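PDB 4MO9: periplasmic binding protein from Veillonella parvula, which probably captures an iron complex such as a ferric siderophore outside the cytoplasmic membrane and hands it to an ABC transporter. Local coordinates for residues His150-Glu155 with Val321-Val326; Ser156-Ile161 with Phe180-Val185; Tyr222-Leu227 with Glu328-Thr333. One frame throughout, in Å; residues are numbered along the deposited sequence.

Contact 1: His150-Glu155 with Val321-Val326; sequences HAEKLE and VFDAAV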
loop_
_atom_site.group_PDB
_atom_site.type_symbol
_atom_site.label_atom_id
_atom_site.label_comp_id
_atom_site.label_asym_id
_atom_site.label_seq_id
_atom_site.Cartn_x
_atom_site.Cartn_y
_atom_site.Cartn_z
ATOM N N HIS A 150 1.596 7.591 -2.640
ATOM C CA HIS A 150 0.481 7.308 -3.554
ATOM C C HIS A 150 0.851 7.618 -4.995
ATOM O O HIS A 150 0.265 7.055 -5.927
ATOM C CB HIS A 150 -0.785 8.087 -3.167
ATOM C CG HIS A 150 -1.398 7.641 -1.875
ATOM N ND1 HIS A 150 -0.886 7.988 -0.642
ATOM C CD2 HIS A 150 -2.487 6.872 -1.628
ATOM C CE1 HIS A 150 -1.628 7.446 0.310
ATOM N NE2 HIS A 150 -2.612 6.768 -0.264
ATOM N N ALA A 151 1.825 8.505 -5.190
ATOM C CA ALA A 151 2.237 8.862 -6.554
ATOM C C ALA A 151 2.822 7.652 -7.283
ATOM O O ALA A 151 2.758 7.559 -8.511
ATOM C CB ALA A 151 3.270 9.989 -6.519
ATOM N N GLU A 152 3.417 6.746 -6.513
ATOM C CA GLU A 152 4.169 5.621 -7.066
ATOM C C GLU A 152 5.257 6.110 -8.035
ATOM O O GLU A 152 5.429 5.555 -9.129
ATOM C CB GLU A 152 3.236 4.616 -7.752
ATOM C CG GLU A 152 2.063 4.127 -6.882
ATOM C CD GLU A 152 2.484 3.144 -5.787
ATOM O OE1 GLU A 152 3.693 3.102 -5.428
ATOM O OE2 GLU A 152 1.601 2.410 -5.271
ATOM N N LYS A 153 5.990 7.146 -7.631
ATOM C CA LYS A 153 7.162 7.571 -8.383
ATOM C C LYS A 153 8.374 7.347 -7.503
ATOM O O LYS A 153 8.329 7.626 -6.292
ATOM C CB LYS A 153 7.091 9.053 -8.743
ATOM C CG LYS A 153 5.871 9.494 -9.526
ATOM C CD LYS A 153 5.931 11.009 -9.692
ATOM C CE LYS A 153 4.665 11.594 -10.299
ATOM N NZ LYS A 153 4.773 13.085 -10.343
ATOM N N LEU A 154 9.456 6.862 -8.103
ATOM C CA LEU A 154 10.677 6.582 -7.351
ATOM C C LEU A 154 11.137 7.773 -6.497
ATOM O O LEU A 154 11.389 7.625 -5.295
ATOM C CB LEU A 154 11.792 6.146 -8.305
ATOM C CG LEU A 154 13.129 5.788 -7.654
ATOM C CD1 LEU A 154 12.956 4.633 -6.673
ATOM C CD2 LEU A 154 14.156 5.450 -8.726
ATOM N N GLU A 155 11.243 8.953 -7.107
ATOM C CA GLU A 155 11.707 10.128 -6.370
ATOM C C GLU A 155 10.816 10.476 -5.160
ATOM O O GLU A 155 11.320 10.892 -4.105
ATOM C CB GLU A 155 11.833 11.345 -7.285
ATOM C CG GLU A 155 12.396 12.564 -6.543
ATOM C CD GLU A 155 12.116 13.884 -7.233
ATOM O OE1 GLU A 155 11.414 13.889 -8.270
ATOM O OE2 GLU A 155 12.597 14.924 -6.732
ATOM N N VAL A 321 5.758 1.958 1.824
ATOM C CA VAL A 321 7.211 1.866 1.843
ATOM C C VAL A 321 7.700 0.512 1.331
ATOM O O VAL A 321 8.798 0.426 0.765
ATOM C CB VAL A 321 7.771 2.166 3.261
ATOM C CG1 VAL A 321 7.294 1.094 4.265
ATOM C CG2 VAL A 321 9.299 2.266 3.240
ATOM N N PHE A 322 6.892 -0.541 1.503
ATOM C CA PHE A 322 7.297 -1.869 1.060
ATOM C C PHE A 322 6.720 -2.280 -0.312
ATOM O O PHE A 322 6.772 -3.464 -0.675
ATOM C CB PHE A 322 6.966 -2.942 2.129
ATOM C CG PHE A 322 5.546 -2.874 2.666
ATOM C CD1 PHE A 322 4.465 -2.630 1.817
ATOM C CD2 PHE A 322 5.292 -3.074 4.024
ATOM C CE1 PHE A 322 3.161 -2.567 2.311
ATOM C CE2 PHE A 322 3.990 -3.016 4.528
ATOM C CZ PHE A 322 2.923 -2.758 3.669
ATOM N N ASP A 323 6.178 -1.323 -1.074
ATOM C CA ASP A 323 5.462 -1.681 -2.310
ATOM C C ASP A 323 6.352 -2.089 -3.487
ATOM O O ASP A 323 5.842 -2.423 -4.559
ATOM C CB ASP A 323 4.378 -0.645 -2.719
ATOM C CG ASP A 323 4.939 0.627 -3.358
ATOM O OD1 ASP A 323 6.126 0.698 -3.777
ATOM O OD2 ASP A 323 4.157 1.605 -3.440
ATOM N N ALA A 324 7.670 -2.080 -3.281
ATOM C CA ALA A 324 8.588 -2.595 -4.300
ATOM C C ALA A 324 8.213 -4.028 -4.653
ATOM O O ALA A 324 8.396 -4.468 -5.794
ATOM C CB ALA A 324 10.026 -2.541 -3.804
ATOM N N ALA A 325 7.698 -4.758 -3.667
ATOM C CA ALA A 325 7.247 -6.131 -3.900
ATOM C C ALA A 325 6.095 -6.194 -4.903
ATOM O O ALA A 325 5.941 -7.194 -5.624
ATOM C CB ALA A 325 6.845 -6.791 -2.592
ATOM N N VAL A 326 5.271 -5.151 -4.939
ATOM C CA VAL A 326 4.149 -5.122 -5.879
ATOM C C VAL A 326 4.665 -4.877 -7.294
ATOM O O VAL A 326 4.203 -5.507 -8.251
ATOM C CB VAL A 326 3.137 -4.030 -5.522
ATOM C CG1 VAL A 326 2.017 -3.993 -6.547
ATOM C CG2 VAL A 326 2.559 -4.281 -4.135
#
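At the junction between the two lobes of this TroA-like solute-binding fold, the carboxyl groups of Glu-152 and Asp-323 come together at a slant, close to the starts of helices 154-168 and 324-334. The shortest approach is between OD2 of Asp-323 and OE1 of Glu-152, 2.5 Å. Two carboxyl oxygens that close would repel if both groups were ionised, which suggests that a proton is held by one of the acids. The second oxygen of the glutamate, OE2, stands 3.2 Å from the same OD2, and the two carboxyl planes are turned 38° apart. Glu-152 gets there by folding: its chain bends at CG (chi2 -74°), bringing the carboxyl group across toward the aspartate. Asp-323 points its CB at the other segment, with CG tucked between its own backbone N and carbonyl carbon (chi1 77°). Both residues are buried and have help from outside the pair: the backbone N of Arg-319 bonds to Glu-152 OE2, and the hydroxyl of Tyr-181 to Asp-323 OD1. Weaker bonds run from His-157 NE2 to Glu-152 OE1 and from Glu-320 N to Asp-323 OD2. Asp-323 is also tied through its backbone, where its carbonyl O accepts from Val-326 N at 2.8 Å.

Contact 2: Ser156-Ile161 with Phe180-Val185; sequences SHQKSI and FYTNRV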
loop_
_atom_site.group_PDB
_atom_site.type_symbol
_atom_site.label_atom_id
_atom_site.label_comp_id
_atom_site.label_asym_id
_atom_site.label_seq_id
_atom_site.Cartn_x
_atom_site.Cartn_y
_atom_site.Cartn_z
ATOM N N SER A 156 9.502 10.324 -5.312
ATOM C CA SER A 156 8.577 10.609 -4.213
ATOM C C SER A 156 8.743 9.619 -3.064
ATOM O O SER A 156 8.690 10.000 -1.893
ATOM C CB SER A 156 7.129 10.607 -4.699
ATOM O OG SER A 156 6.897 11.703 -5.559
ATOM N N HIS A 157 8.927 8.344 -3.392
ATOM C CA HIS A 157 9.182 7.347 -2.355
ATOM C C HIS A 157 10.504 7.648 -1.662
ATOM O O HIS A 157 10.574 7.633 -0.435
ATOM C CB HIS A 157 9.226 5.937 -2.938
ATOM C CG HIS A 157 7.910 5.224 -2.893
ATOM N ND1 HIS A 157 7.695 4.111 -2.103
ATOM C CD2 HIS A 157 6.751 5.466 -3.541
ATOM C CE1 HIS A 157 6.447 3.699 -2.272
ATOM N NE2 HIS A 157 5.852 4.500 -3.132
ATOM N N GLN A 158 11.554 7.901 -2.441
ATOM C CA GLN A 158 12.861 8.206 -1.856
ATOM C C GLN A 158 12.797 9.433 -0.948
ATOM O O GLN A 158 13.371 9.449 0.159
ATOM C CB GLN A 158 13.897 8.439 -2.962
ATOM C CG GLN A 158 14.211 7.196 -3.813
ATOM C CD GLN A 158 15.207 7.501 -4.924
ATOM O OE1 GLN A 158 15.276 8.638 -5.419
ATOM N NE2 GLN A 158 16.001 6.500 -5.306
ATOM N N LYS A 159 12.133 10.481 -1.418
ATOM C CA LYS A 159 12.117 11.730 -0.666
ATOM C C LYS A 159 11.266 11.533 0.592
ATOM O O LYS A 159 11.585 12.059 1.647
ATOM C CB LYS A 159 11.592 12.877 -1.538
ATOM C CG LYS A 159 12.008 14.266 -1.099
ATOM C CD LYS A 159 13.452 14.599 -1.506
ATOM C CE LYS A 159 13.832 16.021 -1.057
ATOM N NZ LYS A 159 15.231 16.454 -1.409
ATOM N N SER A 160 10.201 10.744 0.482
ATOM C CA SER A 160 9.341 10.470 1.624
ATOM C C SER A 160 10.082 9.703 2.703
ATOM O O SER A 160 10.049 10.093 3.882
ATOM C CB SER A 160 8.095 9.705 1.181
ATOM O OG SER A 160 7.371 10.491 0.240
ATOM N N ILE A 161 10.749 8.618 2.303
ATOM C CA ILE A 161 11.573 7.837 3.228
ATOM C C ILE A 161 12.639 8.729 3.872
ATOM O O ILE A 161 12.874 8.683 5.084
ATOM C CB ILE A 161 12.251 6.671 2.489
ATOM C CG1 ILE A 161 11.190 5.664 2.021
ATOM C CG2 ILE A 161 13.301 5.978 3.378
ATOM C CD1 ILE A 161 11.714 4.617 1.039
ATOM N N PHE A 180 17.113 -0.261 -0.521
ATOM C CA PHE A 180 16.377 -1.525 -0.661
ATOM C C PHE A 180 15.254 -1.356 -1.673
ATOM O O PHE A 180 15.040 -2.211 -2.551
ATOM C CB PHE A 180 15.780 -1.935 0.694
ATOM C CG PHE A 180 14.940 -3.188 0.645
ATOM C CD1 PHE A 180 15.487 -4.416 1.017
ATOM C CD2 PHE A 180 13.607 -3.140 0.250
ATOM C CE1 PHE A 180 14.710 -5.585 0.984
ATOM C CE2 PHE A 180 12.827 -4.306 0.216
ATOM C CZ PHE A 180 13.385 -5.526 0.582
ATOM N N TYR A 181 14.508 -0.267 -1.523
ATOM C CA TYR A 181 13.372 0.023 -2.390
ATOM C C TYR A 181 13.851 0.315 -3.807
ATOM O O TYR A 181 13.283 -0.203 -4.795
ATOM C CB TYR A 181 12.600 1.243 -1.873
ATOM C CG TYR A 181 11.346 1.522 -2.669
ATOM C CD1 TYR A 181 10.142 0.898 -2.344
ATOM C CD2 TYR A 181 11.364 2.392 -3.756
ATOM C CE1 TYR A 181 8.987 1.136 -3.079
ATOM C CE2 TYR A 181 10.214 2.645 -4.494
ATOM C CZ TYR A 181 9.030 2.013 -4.152
ATOM O OH TYR A 181 7.884 2.250 -4.894
ATOM N N THR A 182 14.879 1.156 -3.893
ATOM C CA THR A 182 15.420 1.614 -5.169
ATOM C C THR A 182 16.046 0.479 -5.975
ATOM O O THR A 182 15.824 0.418 -7.199
ATOM C CB THR A 182 16.461 2.754 -4.965
ATOM O OG1 THR A 182 15.844 3.829 -4.246
ATOM C CG2 THR A 182 16.977 3.289 -6.309
ATOM N N ASN A 183 16.838 -0.392 -5.330
ATOM C CA ASN A 183 17.439 -1.538 -6.026
ATOM C C ASN A 183 16.358 -2.271 -6.820
ATOM O O ASN A 183 16.556 -2.646 -7.977
ATOM C CB ASN A 183 18.066 -2.572 -5.061
ATOM C CG ASN A 183 19.230 -2.026 -4.236
ATOM O OD1 ASN A 183 19.838 -0.999 -4.568
ATOM N ND2 ASN A 183 19.548 -2.726 -3.138
ATOM N N ARG A 184 15.213 -2.474 -6.185
ATOM C CA ARG A 184 14.195 -3.381 -6.732
ATOM C C ARG A 184 13.296 -2.725 -7.765
ATOM O O ARG A 184 13.024 -3.303 -8.827
ATOM C CB ARG A 184 13.371 -3.982 -5.593
ATOM C CG ARG A 184 14.197 -4.948 -4.759
ATOM C CD ARG A 184 13.546 -5.285 -3.445
ATOM N NE ARG A 184 14.248 -6.407 -2.823
ATOM C CZ ARG A 184 15.407 -6.290 -2.181
ATOM N NH1 ARG A 184 15.982 -5.101 -2.060
ATOM N NH2 ARG A 184 15.986 -7.361 -1.655
ATOM N N VAL A 185 12.845 -1.510 -7.477
ATOM C CA VAL A 185 11.948 -0.840 -8.407
ATOM C C VAL A 185 12.676 -0.453 -9.699
ATOM O O VAL A 185 12.110 -0.589 -10.792
ATOM C CB VAL A 185 11.229 0.338 -7.750
ATOM C CG1 VAL A 185 10.484 1.176 -8.787
ATOM C CG2 VAL A 185 10.259 -0.190 -6.707
#
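His-157 sends its CB toward Tyr-181, and that carbon already rests 3.8 Å from Tyr-181 CE2. One atom further, CG lies 3.6 Å from the tyrosine CZ. The closest approach comes at ND1, which sits over the face of the phenol ring, 3.2 Å from CZ. Tyr-181 OH stands 3.3 Å above the imidazole plane, over its centre, with CE1 among the ring atoms below it. The rings are nearly parallel, 13° apart, yet offset enough that only the hydroxyl end of the tyrosine lies over the imidazole. These residues join helix 154-168 to the long helix 171-194, which follows it after a tight turn and runs back antiparallel as an alpha-alpha hairpin; the longer helix spans the two lobes, as in TroA-like binding proteins. Tyr-181 holds CG anti to its backbone N (chi1 -175°), which carries the ring toward helix 154-168; its hydroxyl is bonded to Asp-323, and Val-185 CG2 packs on the ring face opposite the histidine, 3.5 Å above the plane. An alanine at His-157 is likely to leave one face of Tyr-181 uncovered and Glu-152 OE1 without its weak NE2 partner. Toward the less buried side, Gln-158 runs out extended, and its NE2 donates to Thr-182 OG1 at 2.9 Å, almost straight (174°) and in the amide plane; the same hydroxyl is bonded to Ser-178 O.

Contact 3: Tyr222-Leu227 with Glu328-Thr333; sequences YSWGAL and EYLAKT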
loop_
_atom_site.group_PDB
_atom_site.type_symbol
_atom_site.label_atom_id
_atom_site.label_comp_id
_atom_site.label_asym_id
_atom_site.label_seq_id
_atom_site.Cartn_x
_atom_site.Cartn_y
_atom_site.Cartn_z
ATOM N N TYR A 222 -4.478 5.034 -12.646
ATOM C CA TYR A 222 -4.843 5.175 -11.239
ATOM C C TYR A 222 -4.618 3.883 -10.463
ATOM O O TYR A 222 -5.096 2.823 -10.883
ATOM C CB TYR A 222 -6.305 5.604 -11.092
ATOM C CG TYR A 222 -6.734 5.665 -9.646
ATOM C CD1 TYR A 222 -6.248 6.653 -8.800
ATOM C CD2 TYR A 222 -7.612 4.731 -9.121
ATOM C CE1 TYR A 222 -6.626 6.708 -7.470
ATOM C CE2 TYR A 222 -8.000 4.776 -7.797
ATOM C CZ TYR A 222 -7.505 5.767 -6.974
ATOM O OH TYR A 222 -7.891 5.809 -5.651
ATOM N N SER A 223 -3.888 3.978 -9.348
ATOM C CA SER A 223 -3.755 2.868 -8.400
ATOM C C SER A 223 -3.225 1.610 -9.097
ATOM O O SER A 223 -2.239 1.690 -9.828
ATOM C CB SER A 223 -5.108 2.603 -7.719
ATOM O OG SER A 223 -5.001 1.601 -6.720
ATOM N N TRP A 224 -3.880 0.462 -8.888
ATOM C CA TRP A 224 -3.448 -0.787 -9.522
ATOM C C TRP A 224 -3.310 -0.647 -11.045
ATOM O O TRP A 224 -2.454 -1.300 -11.666
ATOM C CB TRP A 224 -4.420 -1.947 -9.198
ATOM C CG TRP A 224 -4.211 -2.497 -7.822
ATOM C CD1 TRP A 224 -4.943 -2.216 -6.703
ATOM C CD2 TRP A 224 -3.164 -3.383 -7.408
ATOM N NE1 TRP A 224 -4.422 -2.887 -5.614
ATOM C CE2 TRP A 224 -3.329 -3.611 -6.021
ATOM C CE3 TRP A 224 -2.103 -4.008 -8.071
ATOM C CZ2 TRP A 224 -2.479 -4.449 -5.292
ATOM C CZ3 TRP A 224 -1.260 -4.837 -7.355
ATOM C CH2 TRP A 224 -1.449 -5.050 -5.974
ATOM N N GLY A 225 -4.156 0.177 -11.649
ATOM C CA GLY A 225 -4.077 0.379 -13.086
ATOM C C GLY A 225 -2.803 1.112 -13.484
ATOM O O GLY A 225 -2.211 0.822 -14.529
ATOM N N ALA A 226 -2.384 2.070 -12.662
ATOM C CA ALA A 226 -1.136 2.781 -12.937
ATOM C C ALA A 226 0.058 1.843 -12.774
ATOM O O ALA A 226 0.984 1.848 -13.592
ATOM C CB ALA A 226 -0.987 4.003 -12.032
ATOM N N LEU A 227 0.044 1.052 -11.704
ATOM C CA LEU A 227 1.125 0.117 -11.435
ATOM C C LEU A 227 1.232 -0.943 -12.531
ATOM O O LEU A 227 2.338 -1.278 -12.973
ATOM C CB LEU A 227 0.917 -0.558 -10.080
ATOM C CG LEU A 227 1.025 0.356 -8.857
ATOM C CD1 LEU A 227 0.565 -0.398 -7.612
ATOM C CD2 LEU A 227 2.452 0.830 -8.684
ATOM N N GLU A 328 7.525 -5.755 -8.406
ATOM C CA GLU A 328 8.114 -7.033 -8.804
ATOM C C GLU A 328 7.060 -8.078 -9.165
ATOM O O GLU A 328 7.190 -8.791 -10.166
ATOM C CB GLU A 328 9.008 -7.568 -7.687
ATOM C CG GLU A 328 10.285 -6.753 -7.449
ATOM C CD GLU A 328 11.188 -7.416 -6.431
ATOM O OE1 GLU A 328 10.655 -8.092 -5.516
ATOM O OE2 GLU A 328 12.428 -7.288 -6.547
ATOM N N TYR A 329 6.008 -8.166 -8.357
ATOM C CA TYR A 329 4.946 -9.155 -8.611
ATOM C C TYR A 329 4.246 -8.912 -9.938
ATOM O O TYR A 329 3.958 -9.851 -10.680
ATOM C CB TYR A 329 3.910 -9.135 -7.486
ATOM C CG TYR A 329 2.881 -10.234 -7.620
ATOM C CD1 TYR A 329 1.560 -9.954 -7.957
ATOM C CD2 TYR A 329 3.238 -11.561 -7.419
ATOM C CE1 TYR A 329 0.618 -10.975 -8.076
ATOM C CE2 TYR A 329 2.304 -12.589 -7.538
ATOM C CZ TYR A 329 1.000 -12.290 -7.868
ATOM O OH TYR A 329 0.080 -13.319 -7.983
ATOM N N LEU A 330 3.961 -7.650 -10.244
ATOM C CA LEU A 330 3.259 -7.343 -11.487
ATOM C C LEU A 330 4.147 -7.650 -12.691
ATOM O O LEU A 330 3.705 -8.287 -13.639
ATOM C CB LEU A 330 2.805 -5.884 -11.515
ATOM C CG LEU A 330 1.671 -5.505 -10.566
ATOM C CD1 LEU A 330 1.544 -3.987 -10.501
ATOM C CD2 LEU A 330 0.356 -6.140 -11.020
ATOM N N ALA A 331 5.404 -7.217 -12.643
ATOM C CA ALA A 331 6.322 -7.428 -13.771
ATOM C C ALA A 331 6.631 -8.903 -14.000
ATOM O O ALA A 331 6.679 -9.382 -15.149
ATOM C CB ALA A 331 7.608 -6.645 -13.553
ATOM N N LYS A 332 6.839 -9.630 -12.907
ATOM C CA LYS A 332 7.086 -11.073 -12.980
ATOM C C LYS A 332 5.849 -11.841 -13.463
ATOM O O LYS A 332 5.973 -12.867 -14.149
ATOM C CB LYS A 332 7.568 -11.599 -11.619
ATOM C CG LYS A 332 7.881 -13.091 -11.550
ATOM C CD LYS A 332 8.379 -13.445 -10.139
ATOM C CE LYS A 332 8.879 -14.878 -10.024
ATOM N NZ LYS A 332 10.233 -15.085 -10.613
ATOM N N THR A 333 4.656 -11.346 -13.127
ATOM C CA THR A 333 3.411 -12.003 -13.562
ATOM C C THR A 333 3.210 -11.798 -15.060
ATOM O O THR A 333 2.876 -12.736 -15.799
ATOM C CB THR A 333 2.193 -11.437 -12.798
ATOM O OG1 THR A 333 2.303 -11.781 -11.408
ATOM C CG2 THR A 333 0.871 -11.980 -13.356
#
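Leu-330 reaches from helix 324-334 to helix 224-230 with its two methyls split between two partners, an apolar packing of helix on helix in the C-terminal lobe. CD1 presses on the start of the Leu-227 side chain, 3.5 Å from its CB, and also lies 3.7 Å from the Leu-227 carbonyl carbon. CD2 turns the other way and comes up to the rim of the Trp-224 indole, roughly level with the ring, 4.2 Å from CZ3. With CG anti to the carbonyl carbon (chi1 -70°) and chi2 at 168°, the two methyls of the leucine are placed against Leu-227 and Trp-224. The next shell holds the indole: Trp-224 NE1 is hydrogen-bonded to His-315 ND1, and Phe-218 meets the ring at a steep angle. Met-261 of strand 259-263 lies against Leu-330, tying this helix pair to the mixed sheet of the lobe. Just before Leu-330 in the helix, Tyr-329 stacks on Phe-365, and its carbonyl O is gripped twice from opposite faces of its plane, by Thr-333 N at 3.0 Å and by Thr-333 OG1 at 2.6 Å.

Overall arrangement
Contact 1 lies between the other two, its centre 7 Å from that of contact 2 and 11 Å from that of contact 3, while the centres of contacts 2 and 3 are 16 Å apart. It shares helix 154-168 with contact 2 and helix 324-334 with contact 3. Along the chain, both segments of contact 2 fall between those of contact 1, contact 2 closes before contact 3 opens, and contacts 1 and 3 cross. Val-326 CG1 packs 3.5 Å from Trp-224 CZ3, and Arg-184 touches Glu-328. The three form a connected run of polar and apolar contacts joining the lobe-spanning helix 171-194 to the C-terminal lobe, consistent with the rigid two-lobed build of TroA-like proteins.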